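Local coordinates for protein MATE family efflux transporter (Vibrio cholerae, PDB 6IDP) that probably pumps drugs and other toxic compounds out of the cell, driven by protons, as a membrane-embedded multidrug efflux transporter, at residues A[65-70]-A[95-100]; A[179-184]-A[193-198]; A[267-272]-A[409-414]; A[368-373]-A[384-389]. One frame throughout, in Å; residues are numbered along the deposited sequence.

Contact 1: A[65-70]-A[95-100]; sequences VGLGIA and IVIGGI. With OLC ((2R)-2,3-dihydroxypropyl (9Z)-octadec-9-enoate), chain C.
Leu67, whose O accepts a bond from the hydroxyl of Thr71 one turn further on, sends its side chain against Gly98; in the same turn Ile69 N bonds Val65 O at 2.8 Å. The segments belong to two consecutive helices of the MATE transporter fold, 54-80 and 84-111, both within the first MatE family region. A single branch makes the touch: Leu67 points its CD2 methyl at the backbone of the second helix and stops 3.8 Å from Gly98 CA. With CG anti to the backbone N (chi1 178°), the leucine reaches straight across. Gly98, with no side chain, lets the methyl lie directly against the backbone; Leu67 CD2 is also 4.0 Å from Gly98 N. Ile97 adds a looser flank, its CG2 4.5 Å from Leu67 CD2, and its side chain then turns away to touch Leu230 of helix 226-259. That helix also supplies Met237 to Leu67, and Phe149 of helix 124-156 packs on the same leucine. The far side of segment 95-100 faces a bound monoolein. Ile100 CG1 lies 3.8 Å from lipid atom C13, and Gly99 O, hydrogen-bonded to Trp142 NE1, has lipid carbon C14 at 3.3 Å.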
# COMPACT_ATOMS: atom_id res chain seq x y z
N VAL A 65 -5.54 4.65 2.88
CA VAL A 65 -4.13 4.90 2.62
C VAL A 65 -3.92 6.38 2.30
O VAL A 65 -2.99 7.01 2.80
CB VAL A 65 -3.59 4.02 1.48
CG1 VAL A 65 -2.24 4.53 1.00
CG2 VAL A 65 -3.46 2.58 1.95
N GLY A 66 -4.81 6.93 1.48
CA GLY A 66 -4.80 8.35 1.17
C GLY A 66 -4.84 9.25 2.39
O GLY A 66 -4.14 10.26 2.45
N LEU A 67 -5.65 8.87 3.38
CA LEU A 67 -5.72 9.63 4.63
C LEU A 67 -4.48 9.41 5.47
O LEU A 67 -4.00 10.33 6.14
CB LEU A 67 -6.98 9.26 5.42
CG LEU A 67 -7.14 9.96 6.78
CD1 LEU A 67 -7.05 11.47 6.64
CD2 LEU A 67 -8.44 9.56 7.46
N GLY A 68 -3.95 8.19 5.45
CA GLY A 68 -2.73 7.87 6.17
C GLY A 68 -1.54 8.68 5.67
O GLY A 68 -0.72 9.16 6.45
N ILE A 69 -1.45 8.82 4.35
CA ILE A 69 -0.41 9.62 3.72
C ILE A 69 -0.52 11.09 4.14
O ILE A 69 0.48 11.73 4.46
CB ILE A 69 -0.46 9.49 2.18
CG1 ILE A 69 -0.09 8.06 1.76
CG2 ILE A 69 0.47 10.49 1.51
CD1 ILE A 69 -0.19 7.80 0.26
N ALA A 70 -1.75 11.62 4.15
CA ALA A 70 -1.98 13.01 4.55
C ALA A 70 -1.67 13.22 6.03
O ALA A 70 -1.07 14.23 6.41
CB ALA A 70 -3.42 13.41 4.26
N ILE A 95 -8.58 10.82 13.43
CA ILE A 95 -9.36 9.70 13.95
C ILE A 95 -10.86 9.93 13.75
O ILE A 95 -11.59 9.02 13.35
CB ILE A 95 -9.07 9.47 15.45
CG1 ILE A 95 -7.60 9.11 15.67
CG2 ILE A 95 -9.96 8.37 16.01
CD1 ILE A 95 -7.17 7.87 14.91
N VAL A 96 -11.30 11.16 14.00
CA VAL A 96 -12.71 11.52 13.84
C VAL A 96 -13.13 11.53 12.37
O VAL A 96 -14.17 10.98 12.01
CB VAL A 96 -13.00 12.89 14.49
CG1 VAL A 96 -14.37 13.41 14.07
CG2 VAL A 96 -12.89 12.79 16.00
N ILE A 97 -12.31 12.15 11.52
CA ILE A 97 -12.55 12.19 10.08
C ILE A 97 -12.63 10.79 9.48
O ILE A 97 -13.56 10.48 8.73
CB ILE A 97 -11.44 12.98 9.34
CG1 ILE A 97 -11.53 14.47 9.66
CG2 ILE A 97 -11.52 12.75 7.84
CD1 ILE A 97 -12.86 15.08 9.29
N GLY A 98 -11.66 9.95 9.82
CA GLY A 98 -11.63 8.59 9.32
C GLY A 98 -12.80 7.77 9.83
O GLY A 98 -13.40 7.01 9.08
N GLY A 99 -13.11 7.94 11.11
CA GLY A 99 -14.20 7.19 11.73
C GLY A 99 -15.53 7.45 11.06
O GLY A 99 -16.24 6.51 10.70
N ILE A 100 -15.86 8.72 10.89
CA ILE A 100 -17.12 9.10 10.28
C ILE A 100 -17.12 8.82 8.78
O ILE A 100 -18.08 8.28 8.24
CB ILE A 100 -17.42 10.59 10.52
CG1 ILE A 100 -17.47 10.88 12.02
CG2 ILE A 100 -18.73 10.99 9.84
CD1 ILE A 100 -17.60 12.34 12.35
C10 OLC C . -17.60 9.58 15.87
C9 OLC C . -17.23 10.54 16.74
C11 OLC C . -19.01 9.05 15.86
C8 OLC C . -18.22 11.12 17.73
C24 OLC C . -14.10 19.72 23.38
C12 OLC C . -19.02 7.67 15.24
C7 OLC C . -17.47 11.78 18.86
C13 OLC C . -18.41 7.73 13.86
C6 OLC C . -17.93 13.22 18.99
C14 OLC C . -18.27 6.33 13.31
C5 OLC C . -17.34 14.05 17.88
C4 OLC C . -15.90 14.38 18.18
C3 OLC C . -15.70 15.88 18.24
C2 OLC C . -15.85 16.37 19.66
C21 OLC C . -14.05 19.43 20.93
C1 OLC C . -14.78 17.40 19.96
C22 OLC C . -14.33 20.40 22.05
O19 OLC C . -13.72 17.37 19.37
O25 OLC C . -14.72 20.46 24.41
O23 OLC C . -13.46 21.50 21.93
O20 OLC C . -15.01 18.40 20.93

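Contact 2: A[179-184]-A[193-198]; sequences PIFIFT and AIATII
An antiparallel helical hairpin with a short connection, helix 161-184 running into helix 189-213, is held here by Phe181, whose ring reaches Ile194, Ala195 and Ile198. The main interaction is CH-pi: the CG2 methyl of Ile194 sits over one face of the ring, 4.0 Å from its centroid and 28° off the normal, nearest to the CD1 and CE1 side. Ile198 comes in one turn later, its CD1 methyl 3.5 Å from Phe181 CZ on an oblique line to the ring. Ala195 CB, 4.5 Å from Phe181 CD2, is a looser neighbour at the closest point of the two backbones. Both isoleucines lie roughly perpendicular to the phenylalanine side chain. In this all-helical transporter the contact's centre lies about 24 Å from that of the chain, and the first arm ends in an irregular turn: Pro179 O takes bonds from both Phe183 N, at 3.0 Å, and Thr184 N, at 3.3 Å, the second closing a wider pi-type turn. The helix segments run at 157° to each other. Between them in the chain, Leu187 of the connecting loop touches both Phe181 and Ile194, and Phe185 meets the Phe181 ring edge-to-face.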
# COMPACT_ATOMS: atom_id res chain seq x y z
N PRO A 179 -9.70 -20.45 11.51
CA PRO A 179 -10.41 -21.73 11.30
C PRO A 179 -11.49 -22.00 12.35
O PRO A 179 -12.40 -22.78 12.09
CB PRO A 179 -9.28 -22.76 11.41
CG PRO A 179 -8.31 -22.14 12.34
CD PRO A 179 -8.34 -20.66 12.04
N ILE A 180 -11.38 -21.36 13.51
CA ILE A 180 -12.35 -21.55 14.58
C ILE A 180 -13.72 -20.98 14.22
O ILE A 180 -14.75 -21.62 14.45
CB ILE A 180 -11.86 -20.91 15.90
CG1 ILE A 180 -10.55 -21.55 16.35
CG2 ILE A 180 -12.92 -21.03 16.99
CD1 ILE A 180 -10.02 -21.01 17.66
N PHE A 181 -13.73 -19.79 13.64
CA PHE A 181 -14.99 -19.16 13.26
C PHE A 181 -15.51 -19.68 11.92
O PHE A 181 -16.72 -19.87 11.76
CB PHE A 181 -14.84 -17.64 13.21
CG PHE A 181 -14.90 -16.98 14.56
CD1 PHE A 181 -16.11 -16.61 15.11
CD2 PHE A 181 -13.74 -16.74 15.28
CE1 PHE A 181 -16.18 -16.01 16.35
CE2 PHE A 181 -13.80 -16.14 16.53
CZ PHE A 181 -15.01 -15.78 17.06
N ILE A 182 -14.61 -19.92 10.98
CA ILE A 182 -14.99 -20.41 9.66
C ILE A 182 -15.53 -21.84 9.71
O ILE A 182 -16.57 -22.14 9.12
CB ILE A 182 -13.80 -20.35 8.68
CG1 ILE A 182 -13.41 -18.90 8.41
CG2 ILE A 182 -14.15 -21.05 7.37
CD1 ILE A 182 -12.11 -18.75 7.64
N PHE A 183 -14.84 -22.72 10.43
CA PHE A 183 -15.18 -24.15 10.42
C PHE A 183 -15.83 -24.64 11.71
O PHE A 183 -16.93 -25.19 11.67
CB PHE A 183 -13.92 -24.97 10.14
CG PHE A 183 -13.29 -24.67 8.81
CD1 PHE A 183 -14.06 -24.66 7.65
CD2 PHE A 183 -11.94 -24.39 8.72
CE1 PHE A 183 -13.48 -24.38 6.43
CE2 PHE A 183 -11.36 -24.11 7.50
CZ PHE A 183 -12.13 -24.11 6.35
N THR A 184 -15.15 -24.45 12.83
CA THR A 184 -15.62 -24.95 14.12
C THR A 184 -16.99 -24.37 14.48
O THR A 184 -17.83 -25.04 15.08
CB THR A 184 -14.61 -24.63 15.25
OG1 THR A 184 -13.33 -25.20 14.92
CG2 THR A 184 -15.07 -25.19 16.58
N ALA A 193 -14.51 -12.78 8.29
CA ALA A 193 -14.68 -11.36 8.58
C ALA A 193 -14.76 -11.12 10.09
O ALA A 193 -14.21 -10.15 10.60
CB ALA A 193 -15.92 -10.83 7.89
N ILE A 194 -15.45 -12.02 10.79
CA ILE A 194 -15.58 -11.95 12.24
C ILE A 194 -14.22 -12.12 12.91
O ILE A 194 -13.89 -11.41 13.87
CB ILE A 194 -16.56 -13.01 12.77
CG1 ILE A 194 -17.96 -12.75 12.20
CG2 ILE A 194 -16.58 -13.01 14.29
CD1 ILE A 194 -18.93 -13.88 12.45
N ALA A 195 -13.42 -13.05 12.40
CA ALA A 195 -12.06 -13.25 12.91
C ALA A 195 -11.22 -11.99 12.71
O ALA A 195 -10.39 -11.65 13.55
CB ALA A 195 -11.41 -14.44 12.22
N THR A 196 -11.45 -11.29 11.61
CA THR A 196 -10.74 -10.05 11.31
C THR A 196 -11.18 -8.92 12.25
O THR A 196 -10.34 -8.15 12.72
CB THR A 196 -10.96 -9.62 9.85
OG1 THR A 196 -10.50 -10.66 8.97
CG2 THR A 196 -10.21 -8.33 9.55
N ILE A 197 -12.48 -8.83 12.52
CA ILE A 197 -12.99 -7.80 13.42
C ILE A 197 -12.38 -7.94 14.81
O ILE A 197 -11.94 -6.95 15.40
CB ILE A 197 -14.53 -7.85 13.54
CG1 ILE A 197 -15.20 -7.58 12.19
CG2 ILE A 197 -15.03 -6.85 14.58
CD1 ILE A 197 -16.70 -7.80 12.18
N ILE A 198 -12.32 -9.16 15.32
CA ILE A 198 -11.78 -9.40 16.65
C ILE A 198 -10.28 -9.11 16.70
O ILE A 198 -9.81 -8.43 17.61
CB ILE A 198 -12.04 -10.85 17.10
CG1 ILE A 198 -13.54 -11.13 17.10
CG2 ILE A 198 -11.46 -11.08 18.49
CD1 ILE A 198 -13.90 -12.52 17.55

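Contact 3: A[267-272]-A[409-414]; sequences AAWALG and GLFIGA. With OLC ((2R)-2,3-dihydroxypropyl (9Z)-octadec-9-enoate), chain L.
An aromatic seam joins helix 263-279 to the long helical range 379-435, where Trp269 meets Phe411 and Leu410. The two rings come together rim to rim, not as a stack: Trp269 CE3 is 3.6 Å from Phe411 CE1, and each ring finds the other at its edge. Their planes are nearly parallel, about 12° apart, so the rings lie side by side like neighbouring tiles. The tryptophan gets there by swinging CG anti to its own backbone nitrogen (chi1 -179°), which carries the six-membered part of the indole towards the other helix although the side chain does not set out in that direction. Phe411 likewise closes in at its far end, and the two side chains run alongside each other, pointing opposite ways. In this helical MATE transporter fold the contact joins two helices distant in sequence, and Leu410 adds an aliphatic group, set roughly perpendicular to the indole with its CD2 3.5 Å from Trp269 CZ3. Tyr394 touches Trp269 as well as Ala414, and His352 meets the Phe411 ring edge-to-face. On the outer side of segment 409-414 a monoolein chain runs past the helix: its C16 lies 3.7 Å from Ile412 CG2, and its C12 lies 3.9 Å from Gly413 CA.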
# COMPACT_ATOMS: atom_id res chain seq x y z
N ALA A 267 -2.03 -16.75 -16.27
CA ALA A 267 -1.63 -17.39 -15.03
C ALA A 267 -0.17 -17.06 -14.67
O ALA A 267 0.16 -16.86 -13.50
CB ALA A 267 -1.82 -18.89 -15.12
N ALA A 268 0.69 -17.00 -15.68
CA ALA A 268 2.10 -16.72 -15.46
C ALA A 268 2.29 -15.29 -14.97
O ALA A 268 3.15 -15.02 -14.13
CB ALA A 268 2.90 -16.96 -16.72
N TRP A 269 1.49 -14.37 -15.51
CA TRP A 269 1.57 -12.97 -15.12
C TRP A 269 1.13 -12.77 -13.68
O TRP A 269 1.69 -11.94 -12.96
CB TRP A 269 0.73 -12.10 -16.06
CG TRP A 269 0.81 -10.64 -15.74
CD1 TRP A 269 -0.07 -9.93 -14.97
CD2 TRP A 269 1.81 -9.72 -16.17
NE1 TRP A 269 0.32 -8.61 -14.90
CE2 TRP A 269 1.48 -8.46 -15.63
CE3 TRP A 269 2.96 -9.83 -16.96
CZ2 TRP A 269 2.25 -7.32 -15.85
CZ3 TRP A 269 3.73 -8.70 -17.17
CH2 TRP A 269 3.37 -7.47 -16.63
N ALA A 270 0.12 -13.53 -13.26
CA ALA A 270 -0.36 -13.45 -11.89
C ALA A 270 0.74 -13.87 -10.92
O ALA A 270 0.98 -13.19 -9.92
CB ALA A 270 -1.60 -14.32 -11.71
N LEU A 271 1.41 -14.97 -11.22
CA LEU A 271 2.52 -15.43 -10.40
C LEU A 271 3.69 -14.44 -10.46
O LEU A 271 4.34 -14.17 -9.45
CB LEU A 271 2.98 -16.82 -10.83
CG LEU A 271 1.98 -17.95 -10.54
CD1 LEU A 271 2.40 -19.24 -11.23
CD2 LEU A 271 1.83 -18.17 -9.04
N GLY A 272 3.94 -13.89 -11.65
CA GLY A 272 5.00 -12.92 -11.84
C GLY A 272 4.79 -11.64 -11.06
O GLY A 272 5.73 -11.08 -10.50
N GLY A 409 7.78 -9.81 -25.71
CA GLY A 409 7.95 -8.39 -25.95
C GLY A 409 7.28 -7.57 -24.87
O GLY A 409 7.75 -6.48 -24.53
N LEU A 410 6.18 -8.09 -24.34
CA LEU A 410 5.46 -7.42 -23.26
C LEU A 410 6.33 -7.34 -22.01
O LEU A 410 6.34 -6.32 -21.31
CB LEU A 410 4.14 -8.15 -22.98
CG LEU A 410 3.15 -7.50 -22.02
CD1 LEU A 410 1.72 -7.78 -22.46
CD2 LEU A 410 3.36 -8.01 -20.60
N PHE A 411 7.07 -8.41 -21.72
CA PHE A 411 7.99 -8.42 -20.58
C PHE A 411 9.09 -7.38 -20.77
O PHE A 411 9.47 -6.69 -19.83
CB PHE A 411 8.60 -9.81 -20.37
CG PHE A 411 7.61 -10.86 -19.94
CD1 PHE A 411 6.42 -10.50 -19.33
CD2 PHE A 411 7.88 -12.20 -20.15
CE1 PHE A 411 5.52 -11.47 -18.93
CE2 PHE A 411 6.98 -13.17 -19.75
CZ PHE A 411 5.79 -12.81 -19.14
N ILE A 412 9.59 -7.27 -22.00
CA ILE A 412 10.59 -6.26 -22.34
C ILE A 412 10.02 -4.86 -22.15
O ILE A 412 10.71 -3.95 -21.67
CB ILE A 412 11.08 -6.42 -23.80
CG1 ILE A 412 11.73 -7.79 -23.99
CG2 ILE A 412 12.07 -5.32 -24.16
CD1 ILE A 412 12.98 -8.00 -23.16
N GLY A 413 8.75 -4.69 -22.52
CA GLY A 413 8.07 -3.42 -22.33
C GLY A 413 8.00 -3.02 -20.87
O GLY A 413 8.23 -1.85 -20.53
N ALA A 414 7.70 -3.98 -20.00
CA ALA A 414 7.64 -3.72 -18.56
C ALA A 414 9.01 -3.29 -18.04
O ALA A 414 9.11 -2.42 -17.18
CB ALA A 414 7.14 -4.95 -17.82
C18 OLC L . 13.23 -6.10 -29.00
C10 OLC L . 9.50 0.01 -26.76
C17 OLC L . 12.03 -6.97 -28.71
C11 OLC L . 9.48 -0.92 -25.57
C16 OLC L . 11.16 -6.34 -27.64
C12 OLC L . 8.97 -2.28 -25.97
C15 OLC L . 10.76 -4.94 -28.05
C13 OLC L . 9.83 -2.85 -27.08
C14 OLC L . 9.79 -4.36 -27.04

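Contact 4: A[368-373]-A[384-389]; sequences LMVSVA and TISALR. With OLC ((2R)-2,3-dihydroxypropyl (9Z)-octadec-9-enoate), chain S.
Apolar contacts come first in this antiparallel helical hairpin of the MATE fold, in which Val370 of helix 360-375 packs on Ile385 of helix 379-435. Val370 CG2 rests 3.9 Å from Ile385 CG2, the valine side chain lying antiparallel beside that of the isoleucine. The longer branch of the isoleucine reaches Met369, its CD1 4.2 Å from Met369 CB; the rest of the methionine bends away towards Val310 and Cys314 of helix 303-330. The helix segments lie 9.7 Å apart at closest approach, at an angle of 156°. A mixed contact follows: Ser386 OG touches the Val370 CG2 methyl at 3.4 Å, with the hydroxyl satisfied by Ala382 O, one turn back in its own helix. The two segments exchange no hydrogen bonds; Leu368 O is gripped twice within its own turn, by Val372 N and by the hydroxyl of Ser371, which approaches tilted 28° from the carbonyl plane. Away from the seam, Arg389 NH2 bonds Asn418 OD1, and its guanidinium forms a cation-pi pair with Tyr394. Lipid meets the outer face of segment 384-389, where Thr384 OG1, already bonded to Tyr380 O, has monoolein carbon C8 at 3.2 Å.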
# COMPACT_ATOMS: atom_id res chain seq x y z
N LEU A 368 9.48 5.38 -4.26
CA LEU A 368 10.13 6.17 -3.23
C LEU A 368 9.88 7.66 -3.44
O LEU A 368 9.57 8.39 -2.50
CB LEU A 368 11.64 5.89 -3.22
CG LEU A 368 12.33 5.68 -1.88
CD1 LEU A 368 11.73 4.50 -1.14
CD2 LEU A 368 13.82 5.46 -2.10
N MET A 369 10.02 8.10 -4.69
CA MET A 369 9.86 9.50 -5.03
C MET A 369 8.42 9.98 -4.79
O MET A 369 8.21 11.13 -4.40
CB MET A 369 10.28 9.75 -6.48
CG MET A 369 11.77 9.53 -6.74
SD MET A 369 12.83 10.61 -5.75
CE MET A 369 13.37 9.52 -4.44
N VAL A 370 7.45 9.11 -5.03
CA VAL A 370 6.05 9.44 -4.76
C VAL A 370 5.84 9.73 -3.28
O VAL A 370 5.26 10.75 -2.91
CB VAL A 370 5.08 8.31 -5.20
CG1 VAL A 370 3.69 8.53 -4.61
CG2 VAL A 370 5.01 8.23 -6.72
N SER A 371 6.32 8.82 -2.43
CA SER A 371 6.16 8.96 -0.99
C SER A 371 6.94 10.16 -0.45
O SER A 371 6.50 10.81 0.50
CB SER A 371 6.61 7.68 -0.28
OG SER A 371 8.01 7.50 -0.40
N VAL A 372 8.09 10.45 -1.05
CA VAL A 372 8.91 11.59 -0.64
C VAL A 372 8.23 12.91 -1.02
O VAL A 372 8.20 13.85 -0.23
CB VAL A 372 10.32 11.52 -1.26
CG1 VAL A 372 11.03 12.87 -1.15
CG2 VAL A 372 11.14 10.43 -0.58
N ALA A 373 7.69 12.96 -2.24
CA ALA A 373 6.96 14.14 -2.70
C ALA A 373 5.78 14.47 -1.78
O ALA A 373 5.59 15.62 -1.40
CB ALA A 373 6.47 13.92 -4.13
N THR A 384 1.55 13.41 -10.28
CA THR A 384 2.11 13.49 -11.62
C THR A 384 3.05 12.32 -11.90
O THR A 384 3.00 11.71 -12.97
CB THR A 384 2.88 14.81 -11.83
OG1 THR A 384 1.99 15.91 -11.68
CG2 THR A 384 3.50 14.85 -13.22
N ILE A 385 3.90 12.01 -10.93
CA ILE A 385 4.86 10.92 -11.07
C ILE A 385 4.13 9.58 -11.24
O ILE A 385 4.46 8.80 -12.13
CB ILE A 385 5.82 10.84 -9.87
CG1 ILE A 385 6.70 12.10 -9.82
CG2 ILE A 385 6.68 9.59 -9.94
CD1 ILE A 385 7.61 12.18 -8.61
N SER A 386 3.12 9.35 -10.40
CA SER A 386 2.28 8.16 -10.48
C SER A 386 1.55 8.05 -11.81
O SER A 386 1.49 6.97 -12.40
CB SER A 386 1.26 8.15 -9.34
OG SER A 386 1.89 8.03 -8.08
N ALA A 387 0.98 9.15 -12.28
CA ALA A 387 0.23 9.15 -13.53
C ALA A 387 1.15 8.92 -14.74
O ALA A 387 0.81 8.15 -15.64
CB ALA A 387 -0.53 10.45 -13.69
N LEU A 388 2.29 9.60 -14.75
CA LEU A 388 3.27 9.45 -15.83
C LEU A 388 3.77 8.02 -15.93
O LEU A 388 3.88 7.46 -17.02
CB LEU A 388 4.45 10.40 -15.62
CG LEU A 388 4.28 11.85 -16.06
CD1 LEU A 388 5.52 12.66 -15.72
CD2 LEU A 388 3.99 11.91 -17.55
N ARG A 389 4.07 7.43 -14.77
CA ARG A 389 4.53 6.05 -14.69
C ARG A 389 3.54 5.12 -15.38
O ARG A 389 3.93 4.22 -16.12
CB ARG A 389 4.72 5.63 -13.23
CG ARG A 389 5.36 4.27 -13.05
CD ARG A 389 4.34 3.16 -12.80
NE ARG A 389 4.91 1.85 -13.09
CZ ARG A 389 4.34 0.70 -12.73
NH1 ARG A 389 3.19 0.70 -12.07
NH2 ARG A 389 4.92 -0.45 -13.04
C18 OLC S . -5.21 11.23 -13.28
C10 OLC S . -0.03 19.09 -12.48
C9 OLC S . 1.12 19.60 -12.01
C17 OLC S . -4.43 12.30 -14.02
C11 OLC S . -0.66 17.87 -11.82
C8 OLC S . 1.81 18.98 -10.81
C16 OLC S . -3.64 13.12 -13.02
C12 OLC S . -2.00 17.60 -12.46
C7 OLC S . 3.29 19.28 -10.88
C15 OLC S . -2.85 14.19 -13.74
C13 OLC S . -1.88 16.44 -13.43
C6 OLC S . 3.50 20.78 -10.95
C14 OLC S . -2.27 15.16 -12.73

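Contacts 1 and 3 are buried, contacts 2 and 4 only partly so; contacts 1 and 4, in different MatE family regions, lie nearer the centre of the chain, their nearest atoms about 6 Å apart. Contacts 3 and 4 share helix 379-435, and Tyr394 links them, touching Trp269 and Ala414 in one and pairing with Arg389 in the other. Contacts 1, 2 and 4 each join helices that follow one another in the chain, whereas contact 3 brings together segments 137 residues apart. All four are mainly apolar across the interface, but by different means: a methyl on glycine in contact 1, CH-pi in contact 2, ring edges in contact 3, and branched aliphatic groups beside a serine in contact 4.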